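Local coordinates for fibrillarin-like rRNA/tRNA 2'-O-methyltransferase (Aeropyrum pernix, PDB 4DF3), which probably methylates ribose 2'-hydroxyl groups of rRNA and tRNA at sites chosen by a guide RNA, with S-adenosylmethionine as methyl donor, at residues Asp11-Val16 against Ala64-Gly69; Trp55-Ser60 against Asp218-Asp223; Leu82-Ala87 against Val165-Phe170. The protein carries 2 engineered substitutions. All blocks are in the same frame, centred on the assembly; numbering follows the deposited sequence.

From the N terminus, the turn at 11-16 meets 64-69, so contact 1 closes a loop holding the later strands of the small antiparallel sheet (all but 4-9) and the start of helix 61-67. Contact 2 opens inside this loop, at 55-60, and closes at 218-223, between strands 211-216 and 224-229 of the mixed sheet; the two cross, touching where Lys68 NZ probably bonds to Asp218 O and where Ala64 packs on Ala57 and Phe220, and Leu67 on Ala57. Contact 3 opens after contact 1 closes and nests within contact 2, joining strand 80-84 to helix 160-171. The first two tie the N-terminal sheet to the methyltransferase domain; the third packs that domain beside its cofactor.

Contact 1 of 3, residues Asp11-Val16 against Ala64-Gly69; sequences DRWRGV and AALLKG
The indole of Trp13 receives Leu66 over one face and Leu67 at an edge. Leu66 CB stands above the six-membered ring, 3.7 Å from its centroid and 12° off the normal, a CH-pi contact. On that same face Leu66 CD2 is displaced toward the five-membered ring and lies 3.9 Å from Trp13 NE1, so one leucine spans both rings. Near the ring plane, Leu67 CD2 approaches Trp13 CH2 at 4.2 Å. The ring of His10 stacks with the indole as well, and its ND1 accepts from the backbone N of Trp13.

Trp13 CZ2 also comes within 3.3 Å of the backbone O of Leu66, which already accepts from Gly69 N in the Schellman motif ending the helix. The indole thus packs on a helix terminus whose carbonyl is engaged by its own turn. With CG beside the backbone N (chi1 -43°), Trp13 reaches out from the centre of an inverse gamma turn, and it is also the first residue of a type II turn ending at Val16.

The loop joining strands 4-9 and 16-21 is thereby laid on the C-terminal end of helix 61-67, while Ile28 of strand 26-31 touches Trp13, Val16 and Leu67.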
loop_
_atom_site.group_PDB
_atom_site.type_symbol
_atom_site.label_atom_id
_atom_site.label_comp_id
_atom_site.label_asym_id
_atom_site.label_seq_id
_atom_site.Cartn_x
_atom_site.Cartn_y
_atom_site.Cartn_z
ATOM N N ASP A 11 -18.798 -0.043 0.421
ATOM C CA ASP A 11 -19.527 -0.967 1.324
ATOM C C ASP A 11 -18.628 -1.959 2.032
ATOM O O ASP A 11 -18.942 -2.430 3.178
ATOM C CB ASP A 11 -20.639 -1.708 0.602
ATOM C CG ASP A 11 -21.786 -0.779 0.242
ATOM O OD1 ASP A 11 -22.199 0.042 1.114
ATOM O OD2 ASP A 11 -22.240 -0.863 -0.911
ATOM N N ARG A 12 -17.475 -2.215 1.424
ATOM C CA ARG A 12 -16.547 -3.209 2.006
ATOM C C ARG A 12 -15.146 -2.661 2.370
ATOM O O ARG A 12 -14.528 -3.123 3.375
ATOM C CB ARG A 12 -16.383 -4.329 1.012
ATOM C CG ARG A 12 -17.687 -5.099 0.785
ATOM C CD ARG A 12 -17.600 -6.098 -0.341
ATOM N NE ARG A 12 -17.472 -5.544 -1.689
ATOM C CZ ARG A 12 -16.361 -5.637 -2.397
ATOM N NH1 ARG A 12 -15.300 -6.245 -1.852
ATOM N NH2 ARG A 12 -16.304 -5.153 -3.618
ATOM N N TRP A 13 -14.625 -1.751 1.531
ATOM C CA TRP A 13 -13.266 -1.142 1.787
ATOM C C TRP A 13 -13.489 0.045 2.708
ATOM O O TRP A 13 -13.683 1.181 2.260
ATOM C CB TRP A 13 -12.588 -0.690 0.507
ATOM C CG TRP A 13 -12.692 -1.635 -0.672
ATOM C CD1 TRP A 13 -12.695 -2.990 -0.613
ATOM C CD2 TRP A 13 -12.649 -1.300 -2.063
ATOM N NE1 TRP A 13 -12.724 -3.534 -1.875
ATOM C CE2 TRP A 13 -12.696 -2.523 -2.789
ATOM C CE3 TRP A 13 -12.609 -0.102 -2.771
ATOM C CZ2 TRP A 13 -12.714 -2.566 -4.164
ATOM C CZ3 TRP A 13 -12.643 -0.115 -4.160
ATOM C CH2 TRP A 13 -12.716 -1.377 -4.860
ATOM N N ARG A 14 -13.473 -0.225 4.008
ATOM C CA ARG A 14 -13.747 0.815 5.010
ATOM C C ARG A 14 -12.654 1.891 4.892
ATOM O O ARG A 14 -11.514 1.547 4.759
ATOM C CB ARG A 14 -13.704 0.219 6.414
ATOM C CG ARG A 14 -14.855 -0.719 6.733
ATOM C CD ARG A 14 -15.108 -0.719 8.282
ATOM N NE ARG A 14 -16.013 -1.794 8.683
ATOM C CZ ARG A 14 -17.297 -1.629 8.971
ATOM N NH1 ARG A 14 -17.860 -0.395 8.934
ATOM N NH2 ARG A 14 -18.009 -2.695 9.307
ATOM N N GLY A 15 -13.020 3.173 5.014
ATOM C CA GLY A 15 -12.031 4.282 4.935
ATOM C C GLY A 15 -11.743 4.699 3.466
ATOM O O GLY A 15 -10.901 5.571 3.193
ATOM N N VAL A 16 -12.360 4.004 2.534
ATOM C CA VAL A 16 -12.251 4.303 1.115
ATOM C C VAL A 16 -13.639 4.752 0.666
ATOM O O VAL A 16 -14.639 4.132 1.063
ATOM C CB VAL A 16 -11.766 3.102 0.270
ATOM C CG1 VAL A 16 -11.594 3.565 -1.244
ATOM C CG2 VAL A 16 -10.371 2.540 0.873
ATOM N N ALA A 64 -4.814 0.442 -7.330
ATOM C CA ALA A 64 -5.001 -0.446 -8.519
ATOM C C ALA A 64 -5.497 -1.849 -8.161
ATOM O O ALA A 64 -6.453 -2.415 -8.809
ATOM C CB ALA A 64 -3.702 -0.489 -9.379
ATOM N N ALA A 65 -4.953 -2.412 -7.078
ATOM C CA ALA A 65 -5.339 -3.778 -6.728
ATOM C C ALA A 65 -6.815 -3.831 -6.326
ATOM O O ALA A 65 -7.537 -4.805 -6.687
ATOM C CB ALA A 65 -4.464 -4.352 -5.652
ATOM N N LEU A 66 -7.287 -2.782 -5.631
ATOM C CA LEU A 66 -8.724 -2.767 -5.215
ATOM C C LEU A 66 -9.618 -2.672 -6.451
ATOM O O LEU A 66 -10.581 -3.422 -6.570
ATOM C CB LEU A 66 -9.025 -1.558 -4.288
ATOM C CG LEU A 66 -8.291 -1.670 -2.937
ATOM C CD1 LEU A 66 -8.525 -0.335 -2.119
ATOM C CD2 LEU A 66 -8.848 -2.815 -2.100
ATOM N N LEU A 67 -9.240 -1.797 -7.364
ATOM C CA LEU A 67 -10.078 -1.544 -8.553
ATOM C C LEU A 67 -10.023 -2.742 -9.523
ATOM O O LEU A 67 -10.929 -2.904 -10.352
ATOM C CB LEU A 67 -9.677 -0.253 -9.264
ATOM C CG LEU A 67 -9.922 1.056 -8.491
ATOM C CD1 LEU A 67 -9.637 2.268 -9.323
ATOM C CD2 LEU A 67 -11.313 1.068 -7.930
ATOM N N LYS A 68 -8.966 -3.575 -9.406
ATOM C CA LYS A 68 -8.867 -4.813 -10.171
ATOM C C LYS A 68 -9.508 -6.041 -9.456
ATOM O O LYS A 68 -9.348 -7.197 -9.871
ATOM C CB LYS A 68 -7.382 -5.073 -10.527
ATOM C CG LYS A 68 -6.832 -4.054 -11.595
ATOM C CD LYS A 68 -7.687 -3.858 -12.839
ATOM C CE LYS A 68 -7.945 -5.191 -13.578
ATOM N NZ LYS A 68 -6.632 -5.859 -13.965
ATOM N N GLY A 69 -10.097 -5.827 -8.300
ATOM C CA GLY A 69 -10.919 -6.882 -7.648
ATOM C C GLY A 69 -10.222 -7.620 -6.519
ATOM O O GLY A 69 -10.647 -8.707 -6.106
#

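Contact 2 of 3, residues Trp55-Ser60 against Asp218-Asp223; sequences WNAYRS and DPFDRD
Two loops meet where Ala57 and Tyr58, just ahead of helix 61-67, receive Pro219 and Phe220 from the connection between the antiparallel strands 211-216 and 224-229 of the mixed sheet. The centre is a T-shaped aromatic pair: Phe220 turns its edge to the face of Tyr58, with centroids 4.8 Å apart and planes at 63°. Phe220 CD1 lies over the middle of the tyrosine ring, 3.6 Å from Tyr58 CE2. One face of the phenyl ring is in turn met by Ala57 CB in a CH-pi contact, 3.8 Å from the Phe220 centroid.

Behind the rings the chains close in, Ala57 O lying 3.3 Å from Phe220 CB. Pro219, preceded by a cis peptide, sets its CG 3.5 Å from Tyr58 OH. Holding CG beside the backbone N (chi1 -71°) lays the tyrosine across Phe220. Its backbone is fixed by an Asx turn, in which Tyr58 N donates to Asn56 OD1 (3.0 Å) from 59° out of the carbonyl plane. Nearby, Ser60 is the N-cap residue of the helix, and its OG bonds to Thr91, a cofactor-binding residue.

No direct hydrogen bond crosses between the loops. A water donates to Ala57 O (2.7 Å) and, weakly, to Phe220 O, so the association probably rests mainly on dispersion and on the C-H edge of one ring meeting the pi cloud of the other.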
loop_
_atom_site.group_PDB
_atom_site.type_symbol
_atom_site.label_atom_id
_atom_site.label_comp_id
_atom_site.label_asym_id
_atom_site.label_seq_id
_atom_site.Cartn_x
_atom_site.Cartn_y
_atom_site.Cartn_z
ATOM N N TRP A 55 -7.481 8.875 -4.616
ATOM C CA TRP A 55 -6.533 7.829 -4.565
ATOM C C TRP A 55 -6.387 7.289 -6.008
ATOM O O TRP A 55 -7.126 6.401 -6.436
ATOM C CB TRP A 55 -6.984 6.743 -3.607
ATOM C CG TRP A 55 -5.891 5.730 -3.236
ATOM C CD1 TRP A 55 -4.597 5.744 -3.632
ATOM C CD2 TRP A 55 -6.030 4.642 -2.326
ATOM N NE1 TRP A 55 -3.908 4.676 -3.047
ATOM C CE2 TRP A 55 -4.776 3.987 -2.255
ATOM C CE3 TRP A 55 -7.111 4.159 -1.554
ATOM C CZ2 TRP A 55 -4.548 2.882 -1.458
ATOM C CZ3 TRP A 55 -6.901 3.015 -0.758
ATOM C CH2 TRP A 55 -5.619 2.373 -0.735
ATOM N N ASN A 56 -5.382 7.793 -6.709
ATOM C CA ASN A 56 -5.320 7.544 -8.171
ATOM C C ASN A 56 -4.639 6.190 -8.407
ATOM O O ASN A 56 -3.476 6.032 -8.065
ATOM C CB ASN A 56 -4.406 8.630 -8.756
ATOM C CG ASN A 56 -4.263 8.530 -10.280
ATOM O OD1 ASN A 56 -4.816 7.614 -10.935
ATOM N ND2 ASN A 56 -3.565 9.515 -10.863
ATOM N N ALA A 57 -5.363 5.195 -8.933
ATOM C CA ALA A 57 -4.836 3.893 -9.095
ATOM C C ALA A 57 -3.701 3.843 -10.129
ATOM O O ALA A 57 -2.946 2.864 -10.188
ATOM C CB ALA A 57 -5.987 2.934 -9.508
ATOM N N TYR A 58 -3.582 4.888 -10.971
ATOM C CA TYR A 58 -2.463 4.943 -11.901
ATOM C C TYR A 58 -1.204 5.403 -11.245
ATOM O O TYR A 58 -0.165 5.310 -11.890
ATOM C CB TYR A 58 -2.719 5.891 -13.125
ATOM C CG TYR A 58 -3.750 5.294 -14.076
ATOM C CD1 TYR A 58 -3.362 4.343 -15.029
ATOM C CD2 TYR A 58 -5.106 5.676 -14.017
ATOM C CE1 TYR A 58 -4.259 3.757 -15.976
ATOM C CE2 TYR A 58 -6.056 5.071 -14.931
ATOM C CZ TYR A 58 -5.612 4.128 -15.934
ATOM O OH TYR A 58 -6.513 3.521 -16.831
ATOM N N ARG A 59 -1.274 5.839 -9.987
ATOM C CA ARG A 59 -0.068 6.253 -9.218
ATOM C C ARG A 59 0.157 5.408 -7.941
ATOM O O ARG A 59 1.202 5.575 -7.226
ATOM C CB ARG A 59 -0.234 7.681 -8.758
ATOM C CG ARG A 59 -0.419 8.719 -9.866
ATOM C CD ARG A 59 0.897 8.995 -10.700
ATOM N NE ARG A 59 2.087 9.191 -9.856
ATOM C CZ ARG A 59 2.385 10.285 -9.132
ATOM N NH1 ARG A 59 1.605 11.374 -9.143
ATOM N NH2 ARG A 59 3.493 10.282 -8.375
ATOM N N SER A 60 -0.797 4.521 -7.674
ATOM C CA SER A 60 -0.656 3.681 -6.455
ATOM C C SER A 60 -1.090 2.281 -6.684
ATOM O O SER A 60 -2.323 2.004 -6.978
ATOM C CB SER A 60 -1.498 4.304 -5.308
ATOM O OG SER A 60 -1.571 3.415 -4.159
ATOM N N ASP A 218 -2.983 -4.435 -14.575
ATOM C CA ASP A 218 -3.166 -3.765 -15.846
ATOM C C ASP A 218 -4.576 -3.162 -15.920
ATOM O O ASP A 218 -5.511 -3.815 -15.469
ATOM C CB ASP A 218 -3.008 -4.799 -16.954
ATOM C CG ASP A 218 -3.296 -4.224 -18.316
ATOM O OD1 ASP A 218 -2.376 -3.616 -18.865
ATOM O OD2 ASP A 218 -4.434 -4.323 -18.771
ATOM N N PRO A 219 -4.718 -1.922 -16.483
ATOM C CA PRO A 219 -3.689 -1.064 -17.078
ATOM C C PRO A 219 -3.129 -0.042 -16.148
ATOM O O PRO A 219 -2.387 0.821 -16.590
ATOM C CB PRO A 219 -4.504 -0.315 -18.184
ATOM C CG PRO A 219 -5.762 0.103 -17.368
ATOM C CD PRO A 219 -6.061 -1.285 -16.606
ATOM N N PHE A 220 -3.569 -0.036 -14.902
ATOM C CA PHE A 220 -3.056 0.921 -13.900
ATOM C C PHE A 220 -1.546 0.769 -13.715
ATOM O O PHE A 220 -0.788 1.776 -13.601
ATOM C CB PHE A 220 -3.783 0.702 -12.566
ATOM C CG PHE A 220 -5.279 0.851 -12.641
ATOM C CD1 PHE A 220 -5.858 2.086 -12.967
ATOM C CD2 PHE A 220 -6.084 -0.243 -12.388
ATOM C CE1 PHE A 220 -7.209 2.225 -13.018
ATOM C CE2 PHE A 220 -7.428 -0.130 -12.461
ATOM C CZ PHE A 220 -8.002 1.163 -12.769
ATOM N N ASP A 221 -1.116 -0.484 -13.700
ATOM C CA ASP A 221 0.300 -0.830 -13.824
ATOM C C ASP A 221 0.403 -2.096 -14.674
ATOM O O ASP A 221 -0.075 -3.150 -14.298
ATOM C CB ASP A 221 0.948 -1.021 -12.437
ATOM C CG ASP A 221 2.463 -1.169 -12.515
ATOM O OD1 ASP A 221 2.986 -2.048 -13.218
ATOM O OD2 ASP A 221 3.185 -0.411 -11.861
ATOM N N ARG A 222 1.004 -1.965 -15.859
ATOM C CA ARG A 222 0.981 -3.053 -16.831
ATOM C C ARG A 222 1.948 -4.168 -16.491
ATOM O O ARG A 222 1.859 -5.264 -17.028
ATOM C CB ARG A 222 1.346 -2.536 -18.225
ATOM C CG ARG A 222 0.343 -1.552 -18.781
ATOM C CD ARG A 222 0.872 -0.956 -20.098
ATOM N NE ARG A 222 2.052 -0.130 -19.811
ATOM C CZ ARG A 222 2.800 0.473 -20.735
ATOM N NH1 ARG A 222 2.512 0.332 -22.020
ATOM N NH2 ARG A 222 3.842 1.198 -20.372
ATOM N N ASP A 223 2.857 -3.883 -15.566
ATOM C CA ASP A 223 3.957 -4.796 -15.329
ATOM C C ASP A 223 3.971 -5.476 -13.956
ATOM O O ASP A 223 4.937 -6.129 -13.646
ATOM C CB ASP A 223 5.285 -4.088 -15.544
ATOM C CG ASP A 223 5.417 -3.595 -16.938
ATOM O OD1 ASP A 223 4.915 -4.299 -17.817
ATOM O OD2 ASP A 223 5.964 -2.512 -17.161
HETATM O O HOH W 1 -0.425 1.902 -10.470
#

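Contact 3 of 3, residues Leu82-Ala87 against Val165-Phe170; sequences LYLGIA and VRNARF. With SAM (S-adenosylmethionine), chain C.
Strand residues 82-84 pack against residues 165-170 of helix 160-171 with no hydrogen bond between them; the closest alpha carbons, of Leu82 and Asn167, are 8.7 Å apart, with side chains filling the interval. This is a helix packed on the parallel core of a Rossmann-like sheet.

Leu84 lays both methyls over one face of the Asn167 amide, and Leu82 CD2 comes obliquely from the same side, 3.7 Å from Asn167 OD1. Leu84 CD2 is equally far from that oxygen, while Leu84 CD1 sits 3.7 Å from Asn167 ND2. Asn167 keeps CG beside its backbone N (chi1 -79°), which carries the amide toward the strand. Its polar atoms are buried but matched: OD1 bonds to Tyr141 OH, and ND2 gives to the carbonyls of Ile163 and Ala135. A leucine in its place would probably leave Tyr141 OH and the Ala135 carbonyl without these mates.

Gly85, at positive phi, presents its O to the SAM amino N at 3.1 Å; Tyr83 OH also lies against that nitrogen, at a doubtfully short separation. Since Ala135 N also bonds to SAM, Asn167 is placed as a second-shell residue, its ND2 bond to Ala135 O probably steadying the backbone that binds the cofactor.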
loop_
_atom_site.group_PDB
_atom_site.type_symbol
_atom_site.label_atom_id
_atom_site.label_comp_id
_atom_site.label_asym_id
_atom_site.label_seq_id
_atom_site.Cartn_x
_atom_site.Cartn_y
_atom_site.Cartn_z
ATOM N N LEU A 82 4.186 -2.467 8.480
ATOM C CA LEU A 82 5.561 -2.344 8.070
ATOM C C LEU A 82 5.526 -2.214 6.537
ATOM O O LEU A 82 5.080 -3.111 5.826
ATOM C CB LEU A 82 6.366 -3.589 8.451
ATOM C CG LEU A 82 7.805 -3.687 7.878
ATOM C CD1 LEU A 82 8.598 -2.438 8.299
ATOM C CD2 LEU A 82 8.476 -4.985 8.473
ATOM N N TYR A 83 6.053 -1.104 6.052
ATOM C CA TYR A 83 6.006 -0.801 4.609
ATOM C C TYR A 83 7.427 -0.799 4.031
ATOM O O TYR A 83 8.230 0.102 4.370
ATOM C CB TYR A 83 5.350 0.563 4.426
ATOM C CG TYR A 83 4.932 0.893 2.992
ATOM C CD1 TYR A 83 3.737 1.521 2.754
ATOM C CD2 TYR A 83 5.775 0.636 1.899
ATOM C CE1 TYR A 83 3.402 1.923 1.468
ATOM C CE2 TYR A 83 5.414 0.982 0.560
ATOM C CZ TYR A 83 4.239 1.649 0.385
ATOM O OH TYR A 83 3.858 2.043 -0.876
ATOM N N LEU A 84 7.711 -1.817 3.212
ATOM C CA LEU A 84 9.043 -1.999 2.638
ATOM C C LEU A 84 9.045 -1.293 1.298
ATOM O O LEU A 84 8.280 -1.681 0.385
ATOM C CB LEU A 84 9.447 -3.469 2.512
ATOM C CG LEU A 84 9.462 -4.297 3.828
ATOM C CD1 LEU A 84 9.933 -5.711 3.551
ATOM C CD2 LEU A 84 10.229 -3.639 4.953
ATOM N N GLY A 85 9.854 -0.232 1.186
ATOM C CA GLY A 85 9.942 0.467 -0.110
ATOM C C GLY A 85 8.968 1.632 -0.207
ATOM O O GLY A 85 8.315 1.807 -1.262
ATOM N N ILE A 86 8.891 2.447 0.837
ATOM C CA ILE A 86 7.828 3.432 0.997
ATOM C C ILE A 86 8.021 4.563 -0.059
ATOM O O ILE A 86 7.053 5.253 -0.380
ATOM C CB ILE A 86 7.670 3.943 2.491
ATOM C CG1 ILE A 86 6.593 5.048 2.581
ATOM C CG2 ILE A 86 8.969 4.584 3.034
ATOM C CD1 ILE A 86 6.359 5.600 3.988
ATOM N N ALA A 87 9.273 4.739 -0.527
ATOM C CA ALA A 87 9.573 5.809 -1.505
ATOM C C ALA A 87 9.159 7.203 -0.953
ATOM O O ALA A 87 9.420 7.523 0.205
ATOM C CB ALA A 87 8.839 5.468 -2.849
ATOM N N VAL A 165 9.839 -12.540 3.595
ATOM C CA VAL A 165 9.785 -13.590 4.634
ATOM C C VAL A 165 10.628 -13.217 5.844
ATOM O O VAL A 165 10.242 -13.445 7.000
ATOM C CB VAL A 165 10.163 -14.948 3.996
ATOM C CG1 VAL A 165 10.489 -15.985 5.036
ATOM C CG2 VAL A 165 8.980 -15.392 3.076
ATOM N N ARG A 166 11.810 -12.660 5.572
ATOM C CA ARG A 166 12.768 -12.276 6.632
ATOM C C ARG A 166 12.178 -11.216 7.541
ATOM O O ARG A 166 12.227 -11.315 8.791
ATOM C CB ARG A 166 14.018 -11.732 5.969
ATOM C CG ARG A 166 15.233 -11.608 6.930
ATOM C CD ARG A 166 16.428 -11.197 6.147
ATOM N NE ARG A 166 16.732 -12.169 5.075
ATOM C CZ ARG A 166 17.070 -11.829 3.839
ATOM N NH1 ARG A 166 17.215 -10.560 3.485
ATOM N NH2 ARG A 166 17.317 -12.789 2.947
ATOM N N ASN A 167 11.636 -10.154 6.918
ATOM C CA ASN A 167 10.915 -9.166 7.706
ATOM C C ASN A 167 9.683 -9.756 8.451
ATOM O O ASN A 167 9.380 -9.375 9.581
ATOM C CB ASN A 167 10.510 -8.010 6.825
ATOM C CG ASN A 167 11.664 -7.063 6.587
ATOM O OD1 ASN A 167 11.762 -6.027 7.265
ATOM N ND2 ASN A 167 12.564 -7.406 5.616
ATOM N N ALA A 168 8.929 -10.622 7.810
ATOM C CA ALA A 168 7.724 -11.138 8.479
ATOM C C ALA A 168 8.134 -11.902 9.720
ATOM O O ALA A 168 7.452 -11.851 10.737
ATOM C CB ALA A 168 6.895 -12.087 7.546
ATOM N N ARG A 169 9.206 -12.704 9.610
ATOM C CA ARG A 169 9.672 -13.487 10.817
ATOM C C ARG A 169 9.984 -12.612 12.018
ATOM O O ARG A 169 9.636 -12.959 13.172
ATOM C CB ARG A 169 10.889 -14.367 10.437
ATOM C CG ARG A 169 10.418 -15.634 9.722
ATOM C CD ARG A 169 11.478 -16.451 8.983
ATOM N NE ARG A 169 10.850 -17.681 8.468
ATOM C CZ ARG A 169 11.385 -18.514 7.559
ATOM N NH1 ARG A 169 12.582 -18.269 7.011
ATOM N NH2 ARG A 169 10.702 -19.609 7.180
ATOM N N PHE A 170 10.598 -11.450 11.765
ATOM C CA PHE A 170 10.897 -10.503 12.813
ATOM C C PHE A 170 9.684 -9.758 13.357
ATOM O O PHE A 170 9.603 -9.532 14.563
ATOM C CB PHE A 170 11.891 -9.461 12.331
ATOM C CG PHE A 170 13.305 -9.905 12.407
ATOM C CD1 PHE A 170 13.995 -9.846 13.620
ATOM C CD2 PHE A 170 13.951 -10.337 11.267
ATOM C CE1 PHE A 170 15.338 -10.271 13.695
ATOM C CE2 PHE A 170 15.315 -10.766 11.331
ATOM C CZ PHE A 170 15.991 -10.714 12.524
HETATM N N SAM C . 5.566 1.817 -2.682
HETATM C CA SAM C . 5.751 3.123 -3.378
HETATM C C SAM C . 4.353 3.658 -3.701
HETATM O O SAM C . 3.410 2.877 -3.947
HETATM O OXT SAM C . 4.159 4.869 -3.713
HETATM C CB SAM C . 6.565 2.989 -4.711
HETATM C CG SAM C . 7.834 2.237 -4.345
HETATM S SD SAM C . 9.218 2.391 -5.509
HETATM C CE SAM C . 8.493 1.192 -6.656
HETATM C "C5'" SAM C . 10.473 1.320 -4.716
HETATM C "C4'" SAM C . 11.297 2.033 -3.639
HETATM O "O4'" SAM C . 12.007 1.126 -2.798
HETATM C "C3'" SAM C . 12.364 3.004 -4.123
HETATM O "O3'" SAM C . 12.027 4.258 -3.521
HETATM C "C2'" SAM C . 13.723 2.405 -3.730
HETATM O "O2'" SAM C . 14.658 3.391 -3.351
HETATM C "C1'" SAM C . 13.359 1.541 -2.530
HETATM N N9 SAM C . 14.156 0.308 -2.383
HETATM C C8 SAM C . 14.673 -0.565 -3.347
HETATM N N7 SAM C . 15.354 -1.583 -2.691
HETATM C C5 SAM C . 15.285 -1.367 -1.370
HETATM C C6 SAM C . 15.766 -2.083 -0.285
HETATM N N6 SAM C . 16.513 -3.250 -0.382
HETATM N N1 SAM C . 15.415 -1.502 0.925
HETATM C C2 SAM C . 14.695 -0.348 1.179
HETATM N N3 SAM C . 14.223 0.340 0.076
HETATM C C4 SAM C . 14.550 -0.167 -1.143
#